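Local coordinates for aminopeptidase (PDB 5IB9), which probably removes amino acids from the N-termini of peptides as a zinc-dependent aminopeptidase of the M28 family, at residues E45-S50 and V247-A252; Y53-Q58 and V206-K211; I223-H228 and L264-F269. All blocks are in the same frame, centred on the assembly; numbering follows the deposited sequence.

Interaction 1 (E45-S50 and V247-A252)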
loop_
_atom_site.group_PDB
_atom_site.type_symbol
_atom_site.label_atom_id
_atom_site.label_comp_id
_atom_site.label_asym_id
_atom_site.label_seq_id
_atom_site.Cartn_x
_atom_site.Cartn_y
_atom_site.Cartn_z
ATOM N N GLU A 45 -4.615 -23.306 -1.228
ATOM C CA GLU A 45 -5.376 -23.292 0.041
ATOM C C GLU A 45 -5.863 -24.697 0.389
ATOM O O GLU A 45 -5.708 -25.143 1.577
ATOM C CB GLU A 45 -6.575 -22.324 -0.237
ATOM C CG GLU A 45 -7.590 -22.527 0.927
ATOM C CD GLU A 45 -8.859 -21.700 0.679
ATOM O OE1 GLU A 45 -9.021 -21.078 -0.346
ATOM O OE2 GLU A 45 -9.664 -21.813 1.607
ATOM N N GLN A 46 -6.413 -25.429 -0.574
ATOM C CA GLN A 46 -6.890 -26.804 -0.333
ATOM C C GLN A 46 -5.810 -27.712 0.134
ATOM O O GLN A 46 -6.028 -28.521 1.039
ATOM C CB GLN A 46 -7.580 -27.362 -1.573
ATOM C CG GLN A 46 -8.042 -28.841 -1.379
ATOM C CD GLN A 46 -8.993 -29.007 -0.215
ATOM O OE1 GLN A 46 -9.788 -28.088 0.148
ATOM N NE2 GLN A 46 -8.975 -30.205 0.348
ATOM N N GLN A 47 -4.625 -27.584 -0.470
ATOM C CA GLN A 47 -3.562 -28.496 -0.035
ATOM C C GLN A 47 -3.154 -28.220 1.391
ATOM O O GLN A 47 -3.030 -29.136 2.236
ATOM C CB GLN A 47 -2.309 -28.443 -0.903
ATOM C CG GLN A 47 -2.579 -28.738 -2.371
ATOM C CD GLN A 47 -3.657 -29.777 -2.699
ATOM O OE1 GLN A 47 -4.706 -29.396 -3.327
ATOM N NE2 GLN A 47 -3.455 -31.017 -2.280
ATOM N N PHE A 48 -3.007 -26.930 1.747
ATOM C CA PHE A 48 -2.645 -26.683 3.099
ATOM C C PHE A 48 -3.717 -27.179 4.067
ATOM O O PHE A 48 -3.401 -27.693 5.117
ATOM C CB PHE A 48 -2.499 -25.167 3.366
ATOM C CG PHE A 48 -1.188 -24.519 2.859
ATOM C CD1 PHE A 48 0.066 -24.960 3.215
ATOM C CD2 PHE A 48 -1.290 -23.392 2.002
ATOM C CE1 PHE A 48 1.245 -24.285 2.836
ATOM C CE2 PHE A 48 -0.106 -22.700 1.665
ATOM C CZ PHE A 48 1.123 -23.167 2.062
ATOM N N LYS A 49 -4.977 -26.969 3.693
ATOM C CA LYS A 49 -6.052 -27.418 4.598
ATOM C C LYS A 49 -5.954 -28.918 4.718
ATOM O O LYS A 49 -6.254 -29.448 5.852
ATOM C CB LYS A 49 -7.417 -27.018 4.064
ATOM C CG LYS A 49 -7.791 -25.623 4.332
ATOM C CD LYS A 49 -9.221 -25.457 3.643
ATOM C CE LYS A 49 -9.756 -24.079 3.611
ATOM N NZ LYS A 49 -11.075 -24.167 2.732
ATOM N N SER A 50 -5.626 -29.626 3.656
ATOM C CA SER A 50 -5.564 -31.108 3.719
ATOM C C SER A 50 -4.508 -31.639 4.677
ATOM O O SER A 50 -4.561 -32.817 5.108
ATOM C CB SER A 50 -5.399 -31.721 2.393
ATOM O OG SER A 50 -4.028 -31.670 1.939
ATOM N N VAL A 247 7.616 -27.066 -3.042
ATOM C CA VAL A 247 8.481 -27.265 -1.811
ATOM C C VAL A 247 7.836 -26.635 -0.573
ATOM O O VAL A 247 7.849 -27.197 0.484
ATOM C CB VAL A 247 9.900 -26.700 -2.035
ATOM C CG1 VAL A 247 10.791 -26.901 -0.794
ATOM C CG2 VAL A 247 10.529 -27.461 -3.254
ATOM N N THR A 248 7.192 -25.487 -0.755
ATOM C CA THR A 248 6.493 -24.803 0.345
ATOM C C THR A 248 5.371 -25.723 0.916
ATOM O O THR A 248 5.341 -25.926 2.118
ATOM C CB THR A 248 5.923 -23.468 -0.092
ATOM O OG1 THR A 248 6.999 -22.593 -0.484
ATOM C CG2 THR A 248 5.194 -22.745 1.111
ATOM N N LEU A 249 4.551 -26.277 0.029
ATOM C CA LEU A 249 3.450 -27.183 0.443
ATOM C C LEU A 249 4.031 -28.421 1.085
ATOM O O LEU A 249 3.555 -28.817 2.112
ATOM C CB LEU A 249 2.588 -27.512 -0.790
ATOM C CG LEU A 249 1.668 -26.444 -1.282
ATOM C CD1 LEU A 249 0.980 -26.952 -2.550
ATOM C CD2 LEU A 249 0.588 -26.161 -0.192
ATOM N N GLU A 250 5.059 -28.984 0.430
ATOM C CA GLU A 250 5.577 -30.247 0.928
ATOM C C GLU A 250 6.190 -30.050 2.326
ATOM O O GLU A 250 6.070 -30.900 3.232
ATOM C CB GLU A 250 6.472 -30.903 -0.087
ATOM C CG GLU A 250 7.031 -32.290 0.424
ATOM C CD GLU A 250 6.019 -33.391 0.760
ATOM O OE1 GLU A 250 4.793 -33.310 0.514
ATOM O OE2 GLU A 250 6.532 -34.374 1.364
ATOM N N LEU A 251 6.938 -28.960 2.541
ATOM C CA LEU A 251 7.511 -28.755 3.834
ATOM C C LEU A 251 6.390 -28.473 4.843
ATOM O O LEU A 251 6.502 -28.870 6.045
ATOM C CB LEU A 251 8.561 -27.586 3.890
ATOM C CG LEU A 251 9.804 -28.021 3.070
ATOM C CD1 LEU A 251 10.726 -26.833 3.061
ATOM C CD2 LEU A 251 10.515 -29.237 3.651
ATOM N N ALA A 252 5.299 -27.781 4.418
ATOM C CA ALA A 252 4.198 -27.637 5.412
ATOM C C ALA A 252 3.626 -29.040 5.765
ATOM O O ALA A 252 3.333 -29.222 6.903
ATOM C CB ALA A 252 3.082 -26.818 4.796
#

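Interaction 2 (Y53-Q58 and V206-K211)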
loop_
_atom_site.group_PDB
_atom_site.type_symbol
_atom_site.label_atom_id
_atom_site.label_comp_id
_atom_site.label_asym_id
_atom_site.label_seq_id
_atom_site.Cartn_x
_atom_site.Cartn_y
_atom_site.Cartn_z
ATOM N N TYR A 53 -3.853 -27.508 8.255
ATOM C CA TYR A 53 -3.686 -26.117 8.523
ATOM C C TYR A 53 -4.990 -25.273 8.402
ATOM O O TYR A 53 -5.821 -25.503 7.522
ATOM C CB TYR A 53 -2.658 -25.500 7.531
ATOM C CG TYR A 53 -1.219 -25.961 7.812
ATOM C CD1 TYR A 53 -0.372 -25.195 8.572
ATOM C CD2 TYR A 53 -0.716 -27.126 7.220
ATOM C CE1 TYR A 53 0.907 -25.614 8.832
ATOM C CE2 TYR A 53 0.579 -27.568 7.523
ATOM C CZ TYR A 53 1.384 -26.828 8.351
ATOM O OH TYR A 53 2.696 -27.219 8.630
ATOM N N HIS A 54 -5.074 -24.335 9.293
ATOM C CA HIS A 54 -5.990 -23.175 9.079
ATOM C C HIS A 54 -5.277 -22.206 8.079
ATOM O O HIS A 54 -4.066 -21.890 8.201
ATOM C CB HIS A 54 -6.319 -22.518 10.430
ATOM C CG HIS A 54 -7.190 -21.316 10.314
ATOM N ND1 HIS A 54 -6.698 -20.033 10.436
ATOM C CD2 HIS A 54 -8.523 -21.200 10.105
ATOM C CE1 HIS A 54 -7.694 -19.177 10.301
ATOM N NE2 HIS A 54 -8.809 -19.859 10.082
ATOM N N VAL A 55 -6.062 -21.743 7.145
ATOM C CA VAL A 55 -5.423 -20.981 6.011
ATOM C C VAL A 55 -6.115 -19.636 5.935
ATOM O O VAL A 55 -7.335 -19.540 6.173
ATOM C CB VAL A 55 -5.654 -21.801 4.728
ATOM C CG1 VAL A 55 -5.115 -21.016 3.522
ATOM C CG2 VAL A 55 -4.886 -23.094 4.826
ATOM N N GLU A 56 -5.367 -18.581 5.697
ATOM C CA GLU A 56 -5.967 -17.295 5.378
ATOM C C GLU A 56 -5.576 -16.905 3.951
ATOM O O GLU A 56 -4.492 -17.251 3.462
ATOM C CB GLU A 56 -5.328 -16.232 6.274
ATOM C CG GLU A 56 -5.823 -16.580 7.759
ATOM C CD GLU A 56 -7.369 -16.306 8.072
ATOM O OE1 GLU A 56 -7.829 -16.751 9.156
ATOM O OE2 GLU A 56 -8.173 -15.741 7.249
ATOM N N VAL A 57 -6.461 -16.150 3.298
ATOM C CA VAL A 57 -6.212 -15.704 1.887
ATOM C C VAL A 57 -6.255 -14.195 1.979
ATOM O O VAL A 57 -7.293 -13.592 2.259
ATOM C CB VAL A 57 -7.196 -16.285 0.962
ATOM C CG1 VAL A 57 -6.951 -15.733 -0.458
ATOM C CG2 VAL A 57 -7.002 -17.817 0.829
ATOM N N GLN A 58 -5.134 -13.544 1.742
ATOM C CA GLN A 58 -5.071 -12.060 1.796
ATOM C C GLN A 58 -5.247 -11.474 0.387
ATOM O O GLN A 58 -4.404 -11.705 -0.444
ATOM C CB GLN A 58 -3.751 -11.625 2.429
ATOM C CG GLN A 58 -3.630 -10.039 2.510
ATOM C CD GLN A 58 -2.255 -9.592 2.780
ATOM O OE1 GLN A 58 -1.236 -10.320 2.624
ATOM N NE2 GLN A 58 -2.117 -8.385 3.244
ATOM N N VAL A 206 -1.586 -16.628 0.002
ATOM C CA VAL A 206 -2.176 -17.773 0.743
ATOM C C VAL A 206 -1.236 -18.049 1.899
ATOM O O VAL A 206 -0.044 -18.261 1.720
ATOM C CB VAL A 206 -2.291 -19.032 -0.134
ATOM C CG1 VAL A 206 -2.945 -20.105 0.798
ATOM C CG2 VAL A 206 -3.147 -18.757 -1.358
ATOM N N ILE A 207 -1.801 -17.997 3.129
ATOM C CA ILE A 207 -0.942 -18.022 4.322
ATOM C C ILE A 207 -1.395 -19.173 5.264
ATOM O O ILE A 207 -2.560 -19.214 5.697
ATOM C CB ILE A 207 -1.042 -16.741 5.121
ATOM C CG1 ILE A 207 -0.617 -15.542 4.278
ATOM C CG2 ILE A 207 -0.152 -16.807 6.418
ATOM C CD1 ILE A 207 -1.700 -14.516 4.222
ATOM N N ALA A 208 -0.512 -20.130 5.599
ATOM C CA ALA A 208 -0.856 -21.310 6.451
ATOM C C ALA A 208 0.114 -21.278 7.604
ATOM O O ALA A 208 1.281 -21.219 7.412
ATOM C CB ALA A 208 -0.641 -22.649 5.606
ATOM N N THR A 209 -0.422 -21.285 8.817
ATOM C CA THR A 209 0.442 -21.070 10.009
ATOM C C THR A 209 0.360 -22.308 10.890
ATOM O O THR A 209 -0.770 -22.726 11.202
ATOM C CB THR A 209 -0.037 -19.838 10.748
ATOM O OG1 THR A 209 0.129 -18.664 9.911
ATOM C CG2 THR A 209 0.836 -19.668 12.032
ATOM N N LYS A 210 1.508 -22.775 11.298
ATOM C CA LYS A 210 1.621 -23.796 12.327
ATOM C C LYS A 210 2.053 -23.112 13.650
ATOM O O LYS A 210 3.153 -22.590 13.794
ATOM C CB LYS A 210 2.661 -24.839 11.919
ATOM C CG LYS A 210 2.590 -26.101 12.899
ATOM C CD LYS A 210 3.745 -27.018 12.692
ATOM C CE LYS A 210 3.481 -28.421 13.451
ATOM N NZ LYS A 210 3.723 -28.280 14.913
ATOM N N LYS A 211 1.136 -23.093 14.596
ATOM C CA LYS A 211 1.459 -22.596 15.916
ATOM C C LYS A 211 2.399 -23.562 16.663
ATOM O O LYS A 211 2.294 -24.699 16.509
ATOM C CB LYS A 211 0.175 -22.392 16.737
ATOM C CG LYS A 211 -0.698 -21.277 16.226
ATOM C CD LYS A 211 -2.163 -21.478 16.571
ATOM C CE LYS A 211 -2.881 -20.158 16.794
ATOM N NZ LYS A 211 -4.200 -20.282 17.429
HETATM O O HOH W 1 -3.108 -24.065 11.358
#

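Interaction 3 (I223-H228 and L264-F269). With ZN (zinc ion), chain C.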
loop_
_atom_site.group_PDB
_atom_site.type_symbol
_atom_site.label_atom_id
_atom_site.label_comp_id
_atom_site.label_asym_id
_atom_site.label_seq_id
_atom_site.Cartn_x
_atom_site.Cartn_y
_atom_site.Cartn_z
ATOM N N ILE A 223 9.308 -18.219 11.841
ATOM C CA ILE A 223 10.030 -18.401 10.568
ATOM C C ILE A 223 8.949 -18.396 9.468
ATOM O O ILE A 223 7.924 -19.003 9.587
ATOM C CB ILE A 223 10.772 -19.738 10.524
ATOM C CG1 ILE A 223 11.916 -19.564 11.459
ATOM C CG2 ILE A 223 11.334 -19.859 9.122
ATOM C CD1 ILE A 223 12.754 -20.867 11.682
ATOM N N ILE A 224 9.254 -17.648 8.381
ATOM C CA ILE A 224 8.425 -17.598 7.105
ATOM C C ILE A 224 9.118 -18.397 6.045
ATOM O O ILE A 224 10.370 -18.303 5.878
ATOM C CB ILE A 224 8.230 -16.170 6.680
ATOM C CG1 ILE A 224 7.487 -15.369 7.794
ATOM C CG2 ILE A 224 7.434 -16.121 5.442
ATOM C CD1 ILE A 224 7.370 -13.859 7.491
ATOM N N ILE A 225 8.328 -19.301 5.429
ATOM C CA ILE A 225 8.835 -20.048 4.191
ATOM C C ILE A 225 7.913 -19.589 3.114
ATOM O O ILE A 225 6.683 -19.829 3.209
ATOM C CB ILE A 225 8.746 -21.553 4.440
ATOM C CG1 ILE A 225 9.527 -22.031 5.714
ATOM C CG2 ILE A 225 9.266 -22.321 3.222
ATOM C CD1 ILE A 225 8.642 -22.006 7.008
ATOM N N GLY A 226 8.490 -19.011 2.084
ATOM C CA GLY A 226 7.666 -18.394 1.004
ATOM C C GLY A 226 8.053 -18.916 -0.409
ATOM O O GLY A 226 9.146 -19.442 -0.640
ATOM N N SER A 227 7.133 -18.628 -1.317
ATOM C CA SER A 227 7.286 -18.854 -2.781
ATOM C C SER A 227 6.243 -17.989 -3.395
ATOM O O SER A 227 5.422 -17.376 -2.704
ATOM C CB SER A 227 7.106 -20.357 -3.160
ATOM O OG SER A 227 5.851 -20.798 -2.574
ATOM N N HIS A 228 6.232 -17.885 -4.724
ATOM C CA HIS A 228 5.157 -17.140 -5.428
ATOM C C HIS A 228 4.401 -18.035 -6.399
ATOM O O HIS A 228 4.995 -18.949 -7.009
ATOM C CB HIS A 228 5.698 -15.852 -6.170
ATOM C CG HIS A 228 6.636 -16.111 -7.344
ATOM N ND1 HIS A 228 6.160 -16.153 -8.664
ATOM C CD2 HIS A 228 7.970 -16.139 -7.386
ATOM C CE1 HIS A 228 7.248 -16.302 -9.461
ATOM N NE2 HIS A 228 8.332 -16.319 -8.710
ATOM N N LEU A 264 5.573 -21.354 12.435
ATOM C CA LEU A 264 6.013 -21.406 11.014
ATOM C C LEU A 264 4.878 -20.885 10.188
ATOM O O LEU A 264 3.712 -21.282 10.363
ATOM C CB LEU A 264 6.328 -22.903 10.688
ATOM C CG LEU A 264 7.435 -23.530 11.466
ATOM C CD1 LEU A 264 7.664 -24.970 11.019
ATOM C CD2 LEU A 264 8.686 -22.817 11.307
ATOM N N ARG A 265 5.198 -19.969 9.275
ATOM C CA ARG A 265 4.191 -19.452 8.348
ATOM C C ARG A 265 4.624 -19.854 6.974
ATOM O O ARG A 265 5.701 -19.364 6.507
ATOM C CB ARG A 265 4.093 -17.907 8.448
ATOM C CG ARG A 265 3.722 -17.443 9.913
ATOM C CD ARG A 265 3.560 -15.965 9.971
ATOM N NE ARG A 265 3.167 -15.641 11.339
ATOM C CZ ARG A 265 2.861 -14.398 11.675
ATOM N NH1 ARG A 265 2.817 -13.352 10.813
ATOM N NH2 ARG A 265 2.514 -14.221 12.909
ATOM N N PHE A 266 3.808 -20.606 6.287
ATOM C CA PHE A 266 4.071 -21.057 4.892
ATOM C C PHE A 266 3.208 -20.224 4.005
ATOM O O PHE A 266 1.975 -20.153 4.180
ATOM C CB PHE A 266 3.704 -22.555 4.769
ATOM C CG PHE A 266 4.518 -23.486 5.639
ATOM C CD1 PHE A 266 5.699 -23.994 5.146
ATOM C CD2 PHE A 266 4.094 -23.737 6.922
ATOM C CE1 PHE A 266 6.510 -24.806 5.901
ATOM C CE2 PHE A 266 4.847 -24.671 7.712
ATOM C CZ PHE A 266 6.052 -25.165 7.203
ATOM N N ILE A 267 3.861 -19.496 3.058
ATOM C CA ILE A 267 3.115 -18.493 2.336
ATOM C C ILE A 267 3.394 -18.629 0.825
ATOM O O ILE A 267 4.572 -18.784 0.412
ATOM C CB ILE A 267 3.498 -17.022 2.788
ATOM C CG1 ILE A 267 3.389 -16.917 4.288
ATOM C CG2 ILE A 267 2.605 -16.031 2.014
ATOM C CD1 ILE A 267 3.757 -15.496 4.753
ATOM N N THR A 268 2.297 -18.550 0.042
ATOM C CA THR A 268 2.544 -18.350 -1.387
ATOM C C THR A 268 2.056 -16.985 -1.760
ATOM O O THR A 268 0.952 -16.565 -1.440
ATOM C CB THR A 268 1.889 -19.501 -2.267
ATOM O OG1 THR A 268 0.454 -19.474 -2.179
ATOM C CG2 THR A 268 2.463 -20.791 -1.763
ATOM N N PHE A 269 2.941 -16.222 -2.433
ATOM C CA PHE A 269 2.636 -14.808 -2.723
ATOM C C PHE A 269 2.089 -14.615 -4.114
ATOM O O PHE A 269 2.554 -15.282 -5.039
ATOM C CB PHE A 269 3.894 -14.001 -2.594
ATOM C CG PHE A 269 4.579 -14.026 -1.268
ATOM C CD1 PHE A 269 3.997 -13.368 -0.149
ATOM C CD2 PHE A 269 5.778 -14.664 -1.066
ATOM C CE1 PHE A 269 4.620 -13.383 1.109
ATOM C CE2 PHE A 269 6.425 -14.676 0.184
ATOM C CZ PHE A 269 5.835 -14.038 1.243
HETATM ZN ZN ZN C . 10.166 -16.500 -9.556
#

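Interaction 1 (E45-S50 and V247-A252)
Phe-48 and Leu-249 join two helices lying side by side over one face of the central sheet, as in the alpha/beta/alpha fold of M28 peptidases. Helices 35-50 and 238-256 run almost parallel here, at 15°, with their local axes 9.8 Å apart.

The main interaction is a CH-pi contact. Methyl CD2 of Leu-249 sits squarely above the middle of the Phe-48 ring, 3.6 Å from the ring centroid and 9° off the normal, and the two side chains cross at about a right angle. With CG anti to its own carbonyl carbon (chi1 -78°), Phe-48 points its ring toward helix 238-256 and down against the sheet, where it also meets Val-55, Val-206, Ala-208 and Phe-266.

Plain apolar packing completes the join. Ala-252 CB comes in the plane of the ring, at its edge, 3.7 Å from Phe-48 CE1, and Thr-248 CG2 stands farther along the rim. Leu-249 also sets both methyls against the start of the Gln-47 chain, CD2 at 3.8 Å from Gln-47 CB and CD1 near CB and CG.

The helices are joined without a polar bond between these segments; on helix 35-50 the polar side chains pair among themselves. Lys-49 NZ forms a salt bridge with Glu-45 OE2, one turn back, although its hydrogen bond is weak; Glu-45 OE1 also pairs with Arg-42. At the helix's last residue, Ser-50 OG bonds Gln-47 O at 2.7 Å, in the carbonyl plane and on a lone pair.

Interaction 2 (Y53-Q58 and V206-K211)
Val-55 and Val-206 meet methyl to methyl at the apolar centre, CG1 to CG1 at 3.6 Å. In Val-55 that methyl is anti to the backbone N (chi1 176°), while the other methyl, CG2, faces Ala-208 CB at 4.3 Å. Ala-208 CB in turn packs against Tyr-53, 3.9 Å from its CD1. Helix 35-50 covers this face.

Tyr-53 extends the packing along the strand of Lys-210. Its CE1 lies 3.6 Å from Lys-210 CB, and the edge of the ring runs along the peptide between Thr-209 and Lys-210. The phenol OH carries on to bond Ala-252 O, while Lys-210 NZ turns away to Thr-260 and Leu-258. On the other face, Ile-207 CD1 touches Gln-58 CB.

The backbones are tied at the hydrogen-bonded pair Glu-56 and Ile-207. Glu-56 N reaches Ile-207 O at 2.9 Å, and Ile-207 N returns to Glu-56 O at 2.8 Å, nearly along the C=O axis. Beyond the pairing a water bridges the gap, accepting from His-54 N (2.9 Å) and donating to Thr-209 O (2.7 Å).

At the polar edge Glu-56 OE2 bonds Ser-287 of the second subunit, and the backbone of Val-57 is hydrogen-bonded to that chain. Strand 55-66 thus pairs antiparallel with strand 187-210 within a mixed sheet, as an edge used for homodimerisation.

Interaction 3 (I223-H228 and L264-F269)
Strands 222-228 and 263-269, paired here from Ile-223 with Leu-264 to His-228 with Phe-269, form the parallel core of a beta-alpha-beta unit whose connecting helix is 238-256. Five backbone bonds cross between them. Four are fairly straight; the bond from Ser-227 N to Ile-267 O is longer, 3.1 Å, and bent to 138° at the hydrogen.

On the helix-covered face, Ile-225 and Phe-266 lie side by side, pointing the same way. Ile-225 CD1 hangs over the Phe-266 ring, 4.1 Å from its centroid and 26° off the normal, a CH-pi contact. Nearer the start of the strands, Leu-264 CD2 tucks against Ile-223 CB at 3.8 Å. Toward their ends Ser-227 OG lies 3.5 Å from Thr-268 CG2 and finds its polar partner in Thr-248 of the helix.

On the opposite face Gly-226 has no side chain, and Phe-269 reaches back over it, its CE2 4.0 Å from Gly-226 CA. Ile-267 CG2, from the same strand as Phe-269, lies over one face of the ring, offset toward its rim. Ile-224 CG2 meets Ile-267 CD1, also at 3.8 Å. Arg-265 extends from this face to Glu-263 and Glu-290.

His-228 ends its strand with CG between the backbone N and the carbonyl carbon (chi1 67°), and its ring turns away from Phe-269 to bind zinc through NE2 at 2.0 Å. Asp-240 and Asp-301 bind the same ion and the bestatin-type inhibitor touches His-228: a two-zinc aminopeptidase site at the C-terminal ends of parallel strands.

Interactions 1 and 3 are buried, whereas interaction 2 lies partly at the surface, where its edge strand meets the second subunit. Interactions 2 and 3 follow one another across the sheet, since strands 187-210 and 263-269 are neighbours joined by backbone bonds such as Ala-208 O to Phe-266 N. Interaction 1 roofs both: its two helices lie over the face carrying Val-55, Ala-208 and Phe-266, and one of them connects the strands of interaction 3. The chemistry follows position. Side chains alone join the helices, backbone ladders join the strands, water and subunit bonds appear at the edge, and metal binding appears at the strand end of interaction 3.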